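Local structure of endo-1,4-b-d-mannanase (1QNR) at residues H198-G203 with K233-G238; C26-F31 with D39-H44; N59-Q64 with F72-A77. The protein hydrolyses internal beta-1,4-mannosidic linkages of mannans, acting as an endo-mannanase of glycoside hydrolase family 5. All coordinates share one frame; numbering follows the deposited sequence.

Contact 1. Residues H198-G203 with K233-G238; sequences HLVTLG and KSLDFG
Thr201 lies over one face of the Phe237 ring, its CB 3.8 Å from the ring centroid and 20° off the normal, with CG2 3.7 Å from CZ of that ring. Phe237 reaches this place because its CG stands between its own backbone N and carbonyl carbon (chi1 61°), which swings the ring back toward strand 199-201. At the ring edge, Leu199 CB comes within 4.0 Å of Phe237 CE2. Thr201 OG1 donates to Phe237 O at 2.9 Å from above the carbonyl plane; a water accepting from Leu202 N donates to the same oxygen. Strand 199-201 is the fifth of the TIM barrel, and 233-238 leads into the sixth, 238-242. Here Asp236 grips Val200 twice: Asp236 N reaches Val200 O at 2.9 Å, almost straight (174°), and Val200 N meets the anti lone pair of Asp236 OD2 at 2.9 Å. That carboxylate oxygen also forms a salt bridge with Lys192 of helix 178-194. With an alanine in place of Phe237, a gap is likely to open beneath Thr201 CB and beside Leu199 CB, and Phe12 to lose its edge-to-face partner. Just before the aspartate, Leu235 CD1 packs on Leu202 CB at 4.1 Å.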
ATOM      1  N   HIS A 198      -0.465   7.319  14.639  1.00  8.95           N
ATOM      2  CA  HIS A 198      -0.764   6.323  13.552  1.00  7.46           C
ATOM      3  C   HIS A 198       0.198   5.162  13.446  1.00  7.37           C
ATOM      4  O   HIS A 198       1.395   5.233  13.836  1.00  8.60           O
ATOM      5  CB  HIS A 198      -0.760   7.073  12.181  1.00  9.02           C
ATOM      6  CG  HIS A 198      -1.893   8.074  12.054  1.00  7.80           C
ATOM      7  ND1 HIS A 198      -1.667   9.449  11.856  1.00  8.33           N
ATOM      8  CD2 HIS A 198      -3.251   7.848  12.060  1.00  8.37           C
ATOM      9  CE1 HIS A 198      -2.906   9.991  11.751  1.00  8.16           C
ATOM     10  NE2 HIS A 198      -3.878   9.073  11.926  1.00  8.95           N
ATOM     11  N   LEU A 199      -0.375   4.026  12.982  1.00  7.69           N
ATOM     12  CA  LEU A 199       0.408   2.840  12.671  1.00  7.28           C
ATOM     13  C   LEU A 199       1.370   3.047  11.486  1.00  8.22           C
ATOM     14  O   LEU A 199       1.147   3.941  10.641  1.00  8.84           O
ATOM     15  CB  LEU A 199      -0.580   1.717  12.263  1.00  7.95           C
ATOM     16  CG  LEU A 199      -1.604   1.336  13.355  1.00  8.11           C
ATOM     17  CD1 LEU A 199      -2.635   0.296  12.803  1.00 10.86           C
ATOM     18  CD2 LEU A 199      -0.919   0.806  14.635  1.00  9.38           C
ATOM     19  N   VAL A 200       2.478   2.299  11.435  1.00  7.93           N
ATOM     20  CA  VAL A 200       3.476   2.338  10.369  1.00  7.65           C
ATOM     21  C   VAL A 200       3.755   0.895   9.903  1.00  7.40           C
ATOM     22  O   VAL A 200       3.854  -0.051  10.680  1.00  7.99           O
ATOM     23  CB  VAL A 200       4.766   3.004  10.844  1.00  8.70           C
ATOM     24  CG1 VAL A 200       5.858   3.149   9.759  1.00  9.02           C
ATOM     25  CG2 VAL A 200       4.505   4.429  11.406  1.00  9.32           C
ATOM     26  N   THR A 201       3.945   0.737   8.553  1.00  6.90           N
ATOM     27  CA  THR A 201       4.218  -0.584   7.981  1.00  7.78           C
ATOM     28  C   THR A 201       5.206  -0.426   6.799  1.00  6.32           C
ATOM     29  O   THR A 201       5.434   0.698   6.302  1.00  7.84           O
ATOM     30  CB  THR A 201       2.913  -1.296   7.530  1.00  8.86           C
ATOM     31  OG1 THR A 201       3.186  -2.696   7.220  1.00  9.45           O
ATOM     32  CG2 THR A 201       2.314  -0.600   6.329  1.00  8.29           C
ATOM     33  N   LEU A 202       5.840  -1.513   6.345  1.00  8.32           N
ATOM     34  CA  LEU A 202       6.875  -1.434   5.326  1.00  8.42           C
ATOM     35  C   LEU A 202       6.312  -1.344   3.880  1.00  7.08           C
ATOM     36  O   LEU A 202       6.883  -0.504   3.132  1.00  8.08           O
ATOM     37  CB  LEU A 202       7.788  -2.693   5.471  1.00  9.45           C
ATOM     38  CG  LEU A 202       8.968  -2.814   4.470  1.00  8.73           C
ATOM     39  CD1 LEU A 202       9.851  -1.571   4.419  1.00  8.97           C
ATOM     40  CD2 LEU A 202       9.841  -4.056   4.824  1.00 10.07           C
ATOM     41  N   GLY A 203       5.281  -2.121   3.515  1.00  7.23           N
ATOM     42  CA  GLY A 203       4.827  -2.117   2.121  1.00  8.33           C
ATOM     43  C   GLY A 203       5.485  -3.167   1.219  1.00  8.03           C
ATOM     44  O   GLY A 203       5.287  -3.110   0.016  1.00  8.34           O
ATOM     45  N   LYS A 233      10.699  -3.052  15.841  1.00 13.23           N
ATOM     46  CA  LYS A 233       9.759  -2.581  16.836  1.00 14.10           C
ATOM     47  C   LYS A 233       8.867  -1.443  16.379  1.00 11.65           C
ATOM     48  O   LYS A 233       7.700  -1.371  16.813  1.00 12.44           O
ATOM     49  CB  LYS A 233      10.554  -2.064  18.086  1.00 19.61           C
ATOM     50  CG  LYS A 233      11.531  -3.001  18.741  1.00 25.70           C
ATOM     51  CD  LYS A 233      11.807  -2.402  20.135  1.00 30.61           C
ATOM     52  CE  LYS A 233      12.244  -0.948  20.208  1.00 32.02           C
ATOM     53  NZ  LYS A 233      12.900  -0.793  21.589  1.00 34.63           N
ATOM     54  N   SER A 234       9.417  -0.599  15.468  1.00 12.34           N
ATOM     55  CA  SER A 234       8.686   0.574  14.966  1.00 11.24           C
ATOM     56  C   SER A 234       7.853   0.243  13.730  1.00 10.30           C
ATOM     57  O   SER A 234       7.319   1.214  13.109  1.00 11.70           O
ATOM     58  CB  SER A 234       9.693   1.694  14.766  1.00 12.62           C
ATOM     59  OG  SER A 234      10.881   1.228  14.124  1.00 11.90           O
ATOM     60  N   LEU A 235       7.704  -1.030  13.339  1.00  8.84           N
ATOM     61  CA  LEU A 235       6.678  -1.445  12.325  1.00  9.71           C
ATOM     62  C   LEU A 235       5.606  -2.155  13.127  1.00 10.06           C
ATOM     63  O   LEU A 235       5.840  -3.116  13.891  1.00 12.48           O
ATOM     64  CB  LEU A 235       7.284  -2.355  11.225  1.00 10.13           C
ATOM     65  CG  LEU A 235       8.372  -1.688  10.386  1.00  9.98           C
ATOM     66  CD1 LEU A 235       8.969  -2.723   9.399  1.00 11.36           C
ATOM     67  CD2 LEU A 235       7.894  -0.486   9.571  1.00 10.91           C
ATOM     68  N   ASP A 236       4.323  -1.811  12.934  1.00  8.02           N
ATOM     69  CA  ASP A 236       3.231  -2.303  13.762  1.00  8.13           C
ATOM     70  C   ASP A 236       2.546  -3.553  13.246  1.00  9.23           C
ATOM     71  O   ASP A 236       1.911  -4.295  13.973  1.00 11.10           O
ATOM     72  CB  ASP A 236       2.171  -1.148  13.961  1.00  9.99           C
ATOM     73  CG  ASP A 236       2.762   0.021  14.667  1.00 11.82           C
ATOM     74  OD1 ASP A 236       3.193  -0.149  15.842  1.00 17.17           O
ATOM     75  OD2 ASP A 236       2.880   1.119  14.097  1.00 10.20           O
ATOM     76  N   PHE A 237       2.652  -3.812  11.924  1.00  8.54           N
ATOM     77  CA  PHE A 237       2.024  -5.006  11.308  1.00  8.56           C
ATOM     78  C   PHE A 237       2.768  -5.362  10.024  1.00  8.61           C
ATOM     79  O   PHE A 237       3.476  -4.487   9.494  1.00  9.24           O
ATOM     80  CB  PHE A 237       0.495  -4.796  11.041  1.00 10.44           C
ATOM     81  CG  PHE A 237       0.191  -3.661  10.088  1.00  8.67           C
ATOM     82  CD1 PHE A 237       0.021  -3.950   8.727  1.00  8.55           C
ATOM     83  CD2 PHE A 237      -0.073  -2.374  10.554  1.00 10.28           C
ATOM     84  CE1 PHE A 237      -0.348  -2.926   7.817  1.00  8.62           C
ATOM     85  CE2 PHE A 237      -0.455  -1.348   9.669  1.00 10.24           C
ATOM     86  CZ  PHE A 237      -0.606  -1.622   8.299  1.00  8.97           C
ATOM     87  N   GLY A 238       2.584  -6.599   9.531  1.00  8.72           N
ATOM     88  CA  GLY A 238       3.264  -7.041   8.311  1.00  8.50           C
ATOM     89  C   GLY A 238       2.369  -6.880   7.074  1.00  8.77           C
ATOM     90  O   GLY A 238       1.111  -6.903   7.195  1.00 10.51           O
TER
HETATM   91  O   HOH W   1       5.898  -4.077   7.918  1.00 12.73           O

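Contact 2. Residues C26-F31 with D39-H44; sequences CYWCSF and DSTFSH
A disulfide-closed turn at the C-terminal end of the first barrel strand packs here on the helix that follows it, within the first beta-alpha unit of the TIM barrel: the Cys26-Cys29 bridge faces Thr41 and Phe42 of helix 35-47. The two sulfurs, Cys26 SG and Cys29 SG, are bonded at 2.0 Å, and the backbone closes the same turn through Cys29 N to Cys26 O at 3.1 Å. Thr41 supplies the methyl that meets it. Its CG2 lies anti to the backbone N and points at the turn, 3.9 Å from Cys29 SG and equally 3.9 Å from Trp28 CH2, while OG1 is turned back along the helix to bond Asp37 O. The indole and the threonine approach from opposite directions, the methyl reaching the far end of the six-membered ring obliquely. Trp28 is itself backed by the disulfide: Cys26 SG sits 3.3 Å above the indole plane, over its centre, and Cys29 SG lies over the same face nearer the rim. Trp28 CG stands between its backbone N and carbonyl carbon (chi1 48°), which lays the indole across the bridge. Phe42 completes the contact with CE1 3.8 Å from Cys29 SG, a sulfur-aromatic approach that is oblique, 67° off the ring normal. No hydrogen bond crosses between 26-31 and 39-44, and only 139 Å² is buried, so sulfur, methyl and aromatic carbon do the work. Around it, Trp28 NE1 bonds Trp308 O and the Thr41 side chain touches Trp308, on the eighth strand, 300-309, and Phe42 packs on Val95, Ser98 and His102 of helix 90-102. The contact is thus wedged between the closing strand of the barrel and the second barrel helix.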
ATOM      1  N   CYS A  26      -6.621   1.566  -4.697  1.00  7.53           N
ATOM      2  CA  CYS A  26      -7.035   2.604  -5.664  1.00  8.26           C
ATOM      3  C   CYS A  26      -5.925   3.610  -5.822  1.00  7.71           C
ATOM      4  O   CYS A  26      -5.960   4.761  -5.337  1.00  7.75           O
ATOM      5  CB  CYS A  26      -8.342   3.263  -5.188  1.00  9.21           C
ATOM      6  SG  CYS A  26      -8.973   4.455  -6.489  1.00  9.29           S
ATOM      7  N   TYR A  27      -4.800   3.198  -6.475  1.00  7.19           N
ATOM      8  CA  TYR A  27      -3.616   4.071  -6.538  1.00  7.30           C
ATOM      9  C   TYR A  27      -3.975   5.412  -7.150  1.00  8.25           C
ATOM     10  O   TYR A  27      -3.434   6.463  -6.716  1.00  8.93           O
ATOM     11  CB  TYR A  27      -2.400   3.413  -7.273  1.00  8.81           C
ATOM     12  CG  TYR A  27      -2.500   3.434  -8.795  1.00  7.38           C
ATOM     13  CD1 TYR A  27      -2.056   4.575  -9.508  1.00  9.05           C
ATOM     14  CD2 TYR A  27      -3.006   2.355  -9.486  1.00  8.38           C
ATOM     15  CE1 TYR A  27      -2.204   4.587 -10.909  1.00  8.26           C
ATOM     16  CE2 TYR A  27      -3.135   2.354 -10.876  1.00  8.67           C
ATOM     17  CZ  TYR A  27      -2.706   3.487 -11.546  1.00  8.80           C
ATOM     18  OH  TYR A  27      -2.816   3.512 -12.963  1.00 11.23           O
ATOM     19  N   TRP A  28      -4.859   5.332  -8.145  1.00  8.14           N
ATOM     20  CA  TRP A  28      -5.138   6.445  -9.064  1.00  8.24           C
ATOM     21  C   TRP A  28      -6.107   7.455  -8.453  1.00  8.24           C
ATOM     22  O   TRP A  28      -6.247   8.615  -8.936  1.00  8.86           O
ATOM     23  CB  TRP A  28      -5.706   5.839 -10.383  1.00  8.52           C
ATOM     24  CG  TRP A  28      -6.812   4.819 -10.204  1.00  8.09           C
ATOM     25  CD1 TRP A  28      -6.658   3.454 -10.233  1.00  8.58           C
ATOM     26  CD2 TRP A  28      -8.245   5.048  -9.965  1.00  7.21           C
ATOM     27  NE1 TRP A  28      -7.906   2.829  -9.984  1.00  9.64           N
ATOM     28  CE2 TRP A  28      -8.875   3.799  -9.831  1.00  7.66           C
ATOM     29  CE3 TRP A  28      -9.057   6.221  -9.840  1.00  7.83           C
ATOM     30  CZ2 TRP A  28     -10.262   3.604  -9.648  1.00  8.30           C
ATOM     31  CZ3 TRP A  28     -10.439   6.027  -9.594  1.00  8.61           C
ATOM     32  CH2 TRP A  28     -10.999   4.742  -9.499  1.00  8.40           C
ATOM     33  N   CYS A  29      -6.715   7.100  -7.307  1.00  9.20           N
ATOM     34  CA  CYS A  29      -7.619   8.039  -6.642  1.00  9.44           C
ATOM     35  C   CYS A  29      -6.912   9.345  -6.253  1.00  9.41           C
ATOM     36  O   CYS A  29      -7.423  10.485  -6.312  1.00 10.73           O
ATOM     37  CB  CYS A  29      -8.141   7.303  -5.335  1.00 12.08           C
ATOM     38  SG  CYS A  29      -9.603   6.144  -5.585  1.00 12.73           S
ATOM     39  N   SER A  30      -5.590   9.205  -5.899  1.00  9.09           N
ATOM     40  CA  SER A  30      -4.784  10.385  -5.497  1.00  9.64           C
ATOM     41  C   SER A  30      -4.520  11.404  -6.589  1.00 10.49           C
ATOM     42  O   SER A  30      -4.068  12.513  -6.241  1.00 10.92           O
ATOM     43  CB  SER A  30      -3.318   9.887  -5.095  1.00 12.22           C
ATOM     44  OG  SER A  30      -3.531   8.954  -4.019  1.00 13.06           O
ATOM     45  N   PHE A  31      -4.749  11.048  -7.866  1.00 10.05           N
ATOM     46  CA  PHE A  31      -4.388  11.961  -8.966  1.00 11.82           C
ATOM     47  C   PHE A  31      -5.648  12.481  -9.676  1.00 14.20           C
ATOM     48  O   PHE A  31      -5.542  13.142 -10.722  1.00 17.67           O
ATOM     49  CB  PHE A  31      -3.471  11.183  -9.967  1.00 11.87           C
ATOM     50  CG  PHE A  31      -2.293  10.469  -9.314  1.00 10.20           C
ATOM     51  CD1 PHE A  31      -1.579  11.108  -8.277  1.00 10.14           C
ATOM     52  CD2 PHE A  31      -1.848   9.251  -9.827  1.00  8.82           C
ATOM     53  CE1 PHE A  31      -0.473  10.410  -7.694  1.00  9.48           C
ATOM     54  CE2 PHE A  31      -0.729   8.629  -9.296  1.00  9.16           C
ATOM     55  CZ  PHE A  31      -0.068   9.171  -8.191  1.00  8.35           C
ATOM     56  N   ASP A  39     -15.513  11.772  -4.940  1.00 11.70           N
ATOM     57  CA  ASP A  39     -16.690  11.509  -4.089  1.00 14.33           C
ATOM     58  C   ASP A  39     -17.513  10.349  -4.640  1.00 12.30           C
ATOM     59  O   ASP A  39     -17.950   9.478  -3.866  1.00 12.12           O
ATOM     60  CB  ASP A  39     -17.545  12.786  -3.988  1.00 17.65           C
ATOM     61  CG  ASP A  39     -16.787  13.810  -3.070  1.00 20.24           C
ATOM     62  OD1 ASP A  39     -16.065  13.533  -2.100  1.00 25.22           O
ATOM     63  OD2 ASP A  39     -16.959  14.946  -3.328  1.00 27.42           O
ATOM     64  N   SER A  40     -17.671  10.225  -5.998  1.00 10.61           N
ATOM     65  CA  SER A  40     -18.474   9.081  -6.454  1.00  9.50           C
ATOM     66  C   SER A  40     -17.747   7.763  -6.217  1.00  9.05           C
ATOM     67  O   SER A  40     -18.363   6.764  -5.825  1.00  9.37           O
ATOM     68  CB  SER A  40     -18.917   9.242  -7.927  1.00 10.77           C
ATOM     69  OG  SER A  40     -17.822   9.407  -8.814  1.00 11.96           O
ATOM     70  N   THR A  41     -16.436   7.728  -6.417  1.00  8.81           N
ATOM     71  CA  THR A  41     -15.667   6.492  -6.221  1.00  9.33           C
ATOM     72  C   THR A  41     -15.698   6.071  -4.738  1.00  8.19           C
ATOM     73  O   THR A  41     -15.955   4.892  -4.403  1.00  7.67           O
ATOM     74  CB  THR A  41     -14.214   6.735  -6.681  1.00  9.19           C
ATOM     75  OG1 THR A  41     -14.226   7.123  -8.092  1.00  9.53           O
ATOM     76  CG2 THR A  41     -13.358   5.453  -6.540  1.00  8.88           C
ATOM     77  N   PHE A  42     -15.449   7.034  -3.816  1.00  8.91           N
ATOM     78  CA  PHE A  42     -15.493   6.681  -2.380  1.00  8.45           C
ATOM     79  C   PHE A  42     -16.906   6.371  -1.924  1.00  9.35           C
ATOM     80  O   PHE A  42     -17.074   5.498  -1.008  1.00 10.36           O
ATOM     81  CB  PHE A  42     -14.814   7.792  -1.548  1.00  8.77           C
ATOM     82  CG  PHE A  42     -13.314   7.715  -1.519  1.00  8.21           C
ATOM     83  CD1 PHE A  42     -12.543   6.866  -2.319  1.00  9.47           C
ATOM     84  CD2 PHE A  42     -12.642   8.511  -0.582  1.00  9.15           C
ATOM     85  CE1 PHE A  42     -11.129   6.787  -2.191  1.00 10.19           C
ATOM     86  CE2 PHE A  42     -11.270   8.452  -0.469  1.00 10.16           C
ATOM     87  CZ  PHE A  42     -10.502   7.593  -1.273  1.00 10.31           C
ATOM     88  N   SER A  43     -17.940   6.976  -2.515  1.00  9.51           N
ATOM     89  CA  SER A  43     -19.319   6.556  -2.169  1.00  9.26           C
ATOM     90  C   SER A  43     -19.520   5.090  -2.490  1.00 10.09           C
ATOM     91  O   SER A  43     -20.054   4.268  -1.723  1.00 11.24           O
ATOM     92  CB  SER A  43     -20.356   7.478  -2.901  1.00 11.89           C
ATOM     93  OG  SER A  43     -21.709   7.038  -2.560  1.00 18.52           O
ATOM     94  N   HIS A  44     -19.054   4.601  -3.657  1.00  8.58           N
ATOM     95  CA  HIS A  44     -19.220   3.198  -4.089  1.00  8.98           C
ATOM     96  C   HIS A  44     -18.418   2.215  -3.236  1.00  8.68           C
ATOM     97  O   HIS A  44     -18.895   1.124  -2.881  1.00  9.20           O
ATOM     98  CB  HIS A  44     -18.759   3.090  -5.561  1.00  9.20           C
ATOM     99  CG  HIS A  44     -19.544   3.942  -6.498  1.00  8.51           C
ATOM    100  ND1 HIS A  44     -19.030   4.241  -7.744  1.00  9.55           N
ATOM    101  CD2 HIS A  44     -20.771   4.560  -6.453  1.00 10.86           C
ATOM    102  CE1 HIS A  44     -19.860   5.037  -8.421  1.00 11.73           C
ATOM    103  NE2 HIS A  44     -20.937   5.248  -7.660  1.00 12.97           N
TER

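Contact 3. Residues N59-Q64 with F72-A77; sequences NDVNTQ and FQKLSA
Asn59 O takes two backbone donors at once, Phe72 N at 2.9 Å in the carbonyl plane and Gln73 N at 3.2 Å from a tilted position, and so opens a short parallel pairing. Val61 continues it: its N-H goes to Gln73 O, and its own carbonyl receives Leu75 N at 2.9 Å. Beside these bonds, Asn59 CB rests over one face of the Phe72 ring, 4.1 Å from the centroid. Asp60 and Gln73 project on the same face of the sheet, side by side. Gln73 NE2 donates to Asp60 OD1 at 2.9 Å in a nearly straight bond (174°); the oxygen lies in the amide plane, but the donor meets it on the syn side, 32° out of the carboxylate plane. With CG anti to the backbone N (chi1 179°) and an extended chain beyond, the glutamine carries its amide alongside the carboxylate. On the other face, the extended Lys74 chain runs past Val61 until its CE is 3.5 Å from Asn62 O. Asn62 ND2 reaches Leu75 O at 3.1 Å, and a water donates to both Asn62 O and Leu75 O. Farther out, the amides are positioned by helices: Gln73 bonds Tyr123 OH through NE2 and Gln143 through OE1, while Asn62 bonds Asn125 and Ala122 O. Leu75 packs on Ala122, Tyr123 and Ala126 of helix 119-127. Strands 60-61 and 73-74, joined by a connection without helix, form with antiparallel strand 81-82 a small mixed sheet, an elaboration of the long loop between the second barrel strand, 52-54, and helix 90-102.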
ATOM      1  N   ASN A  59       4.264  11.208  -6.344  1.00  8.07           N
ATOM      2  CA  ASN A  59       4.179  11.414  -7.810  1.00  7.57           C
ATOM      3  C   ASN A  59       5.412  12.265  -8.141  1.00  8.77           C
ATOM      4  O   ASN A  59       5.458  13.509  -8.051  1.00  8.65           O
ATOM      5  CB  ASN A  59       2.828  12.113  -8.193  1.00  9.10           C
ATOM      6  CG  ASN A  59       2.616  12.121  -9.696  1.00  9.91           C
ATOM      7  OD1 ASN A  59       3.574  12.240 -10.464  1.00 13.53           O
ATOM      8  ND2 ASN A  59       1.366  12.020 -10.197  1.00  9.49           N
ATOM      9  N   ASP A  60       6.523  11.558  -8.398  1.00  9.14           N
ATOM     10  CA  ASP A  60       7.865  12.124  -8.547  1.00  8.99           C
ATOM     11  C   ASP A  60       8.248  12.328 -10.000  1.00  9.18           C
ATOM     12  O   ASP A  60       8.013  11.429 -10.838  1.00 10.77           O
ATOM     13  CB  ASP A  60       8.896  11.138  -7.910  1.00 10.45           C
ATOM     14  CG  ASP A  60       8.715  11.034  -6.404  1.00 10.13           C
ATOM     15  OD1 ASP A  60       8.690  12.161  -5.763  1.00  9.98           O
ATOM     16  OD2 ASP A  60       8.630   9.911  -5.807  1.00 11.22           O
ATOM     17  N   VAL A  61       8.829  13.482 -10.280  1.00  9.58           N
ATOM     18  CA  VAL A  61       9.262  13.856 -11.650  1.00 10.76           C
ATOM     19  C   VAL A  61      10.674  14.464 -11.579  1.00 12.20           C
ATOM     20  O   VAL A  61      11.122  14.906 -10.531  1.00 12.14           O
ATOM     21  CB  VAL A  61       8.298  14.890 -12.290  1.00 12.68           C
ATOM     22  CG1 VAL A  61       6.863  14.362 -12.415  1.00 13.04           C
ATOM     23  CG2 VAL A  61       8.327  16.239 -11.546  1.00 13.25           C
ATOM     24  N   ASN A  62      11.340  14.423 -12.734  1.00 13.49           N
ATOM     25  CA  ASN A  62      12.657  15.110 -12.857  1.00 14.00           C
ATOM     26  C   ASN A  62      12.520  16.399 -13.662  1.00 18.39           C
ATOM     27  O   ASN A  62      13.331  17.317 -13.484  1.00 20.83           O
ATOM     28  CB  ASN A  62      13.697  14.199 -13.509  1.00 14.34           C
ATOM     29  CG  ASN A  62      14.039  13.019 -12.617  1.00 12.77           C
ATOM     30  OD1 ASN A  62      13.840  11.852 -13.007  1.00 14.10           O
ATOM     31  ND2 ASN A  62      14.540  13.237 -11.395  1.00 13.06           N
ATOM     32  N   THR A  63      11.442  16.524 -14.455  1.00 20.81           N
ATOM     33  CA  THR A  63      11.198  17.788 -15.175  1.00 26.61           C
ATOM     34  C   THR A  63       9.730  18.123 -14.834  1.00 25.43           C
ATOM     35  O   THR A  63       8.948  17.180 -14.865  1.00 24.58           O
ATOM     36  CB  THR A  63      11.393  17.655 -16.681  1.00 32.82           C
ATOM     37  OG1 THR A  63      10.257  16.988 -17.292  1.00 36.48           O
ATOM     38  CG2 THR A  63      12.487  16.727 -17.213  1.00 32.65           C
ATOM     39  N   GLN A  64       9.401  19.352 -14.629  1.00 27.82           N
ATOM     40  CA  GLN A  64       7.988  19.657 -14.341  1.00 29.67           C
ATOM     41  C   GLN A  64       7.152  19.367 -15.593  1.00 28.73           C
ATOM     42  O   GLN A  64       7.602  19.700 -16.694  1.00 27.57           O
ATOM     43  CB  GLN A  64       7.758  21.122 -14.076  1.00 32.14           C
ATOM     44  CG  GLN A  64       8.040  21.577 -12.671  1.00 36.96           C
ATOM     45  CD  GLN A  64       7.317  22.891 -12.445  1.00 38.32           C
ATOM     46  OE1 GLN A  64       6.164  23.093 -12.862  1.00 38.08           O
ATOM     47  NE2 GLN A  64       8.048  23.740 -11.759  1.00 40.62           N
ATOM     48  N   PHE A  72       3.795  15.759  -7.378  1.00  9.10           N
ATOM     49  CA  PHE A  72       3.931  16.078  -5.948  1.00  9.33           C
ATOM     50  C   PHE A  72       5.380  16.527  -5.652  1.00  9.81           C
ATOM     51  O   PHE A  72       5.549  17.291  -4.681  1.00 10.18           O
ATOM     52  CB  PHE A  72       3.562  14.879  -5.088  1.00  9.57           C
ATOM     53  CG  PHE A  72       2.079  14.422  -5.149  1.00  8.38           C
ATOM     54  CD1 PHE A  72       1.081  15.228  -5.705  1.00  9.02           C
ATOM     55  CD2 PHE A  72       1.716  13.193  -4.610  1.00  9.49           C
ATOM     56  CE1 PHE A  72      -0.255  14.762  -5.732  1.00  8.05           C
ATOM     57  CE2 PHE A  72       0.396  12.720  -4.627  1.00  8.57           C
ATOM     58  CZ  PHE A  72      -0.576  13.538  -5.194  1.00  7.98           C
ATOM     59  N   GLN A  73       6.398  16.064  -6.367  1.00  8.55           N
ATOM     60  CA  GLN A  73       7.795  16.444  -6.044  1.00  9.58           C
ATOM     61  C   GLN A  73       8.642  16.407  -7.323  1.00  9.49           C
ATOM     62  O   GLN A  73       8.521  15.426  -8.104  1.00 10.21           O
ATOM     63  CB  GLN A  73       8.311  15.419  -4.983  1.00  7.88           C
ATOM     64  CG  GLN A  73       9.786  15.697  -4.582  1.00 10.19           C
ATOM     65  CD  GLN A  73      10.276  14.822  -3.470  1.00  9.21           C
ATOM     66  OE1 GLN A  73      10.925  15.235  -2.481  1.00 10.62           O
ATOM     67  NE2 GLN A  73      10.072  13.463  -3.534  1.00  9.83           N
ATOM     68  N   LYS A  74       9.517  17.444  -7.475  1.00 11.06           N
ATOM     69  CA  LYS A  74      10.485  17.474  -8.594  1.00 11.36           C
ATOM     70  C   LYS A  74      11.863  17.253  -7.971  1.00 10.55           C
ATOM     71  O   LYS A  74      12.265  17.980  -7.043  1.00 13.27           O
ATOM     72  CB  LYS A  74      10.405  18.848  -9.285  1.00 11.95           C
ATOM     73  CG  LYS A  74      11.571  18.936 -10.320  1.00 17.44           C
ATOM     74  CD  LYS A  74      11.571  20.264 -11.092  1.00 23.40           C
ATOM     75  CE  LYS A  74      12.907  20.376 -11.846  1.00 27.86           C
ATOM     76  NZ  LYS A  74      13.119  21.753 -12.425  1.00 30.27           N
ATOM     77  N   LEU A  75      12.557  16.226  -8.440  1.00 11.29           N
ATOM     78  CA  LEU A  75      13.860  15.805  -7.931  1.00 12.45           C
ATOM     79  C   LEU A  75      14.962  16.313  -8.850  1.00 12.88           C
ATOM     80  O   LEU A  75      14.952  15.958 -10.013  1.00 12.93           O
ATOM     81  CB  LEU A  75      13.902  14.266  -7.781  1.00 11.47           C
ATOM     82  CG  LEU A  75      12.870  13.787  -6.708  1.00 12.66           C
ATOM     83  CD1 LEU A  75      12.685  12.298  -6.797  1.00 14.48           C
ATOM     84  CD2 LEU A  75      13.310  14.246  -5.312  1.00 12.68           C
ATOM     85  N   SER A  76      15.873  17.117  -8.298  1.00 11.72           N
ATOM     86  CA  SER A  76      16.965  17.695  -9.129  1.00 13.73           C
ATOM     87  C   SER A  76      18.224  17.780  -8.248  1.00 14.01           C
ATOM     88  O   SER A  76      18.197  18.218  -7.080  1.00 14.20           O
ATOM     89  CB  SER A  76      16.461  19.142  -9.453  1.00 18.23           C
ATOM     90  OG  SER A  76      17.505  19.935  -9.914  1.00 22.42           O
ATOM     91  N   ALA A  77      19.371  17.654  -8.969  1.00 14.88           N
ATOM     92  CA  ALA A  77      20.682  17.810  -8.322  1.00 15.39           C
ATOM     93  C   ALA A  77      20.914  19.234  -7.820  1.00 15.17           C
ATOM     94  O   ALA A  77      21.782  19.384  -6.938  1.00 17.61           O
ATOM     95  CB  ALA A  77      21.737  17.619  -9.441  1.00 19.45           C
TER
HETATM   96  O   HOH W   2      16.069  17.111 -12.463  1.00 37.67           O

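In the fold
All three contacts belong to one TIM-barrel domain. Contacts 1 and 2 lie on opposite sides of the chain's centre, their own centres 24 Å apart and their nearest atoms about 12 Å apart. Contact 3 sits farther out, 21 Å from the chain's centre, and is about 14 Å from contact 1 between nearest atoms. Contacts 2 and 3 touch: Phe31 CE1 packs 3.5 Å from Asn59 ND2, which joins the first and second beta-alpha loops. Family 5 enzymes act at the C-terminal ends of the barrel strands. On that side Gly203 of contact 1 makes a backbone hydrogen bond with Glu169, a residue beside a glycan; contact 2 also follows a strand's C-terminal end, its Trp28 side chain about 14 Å from a bound beta-D-mannopyranose.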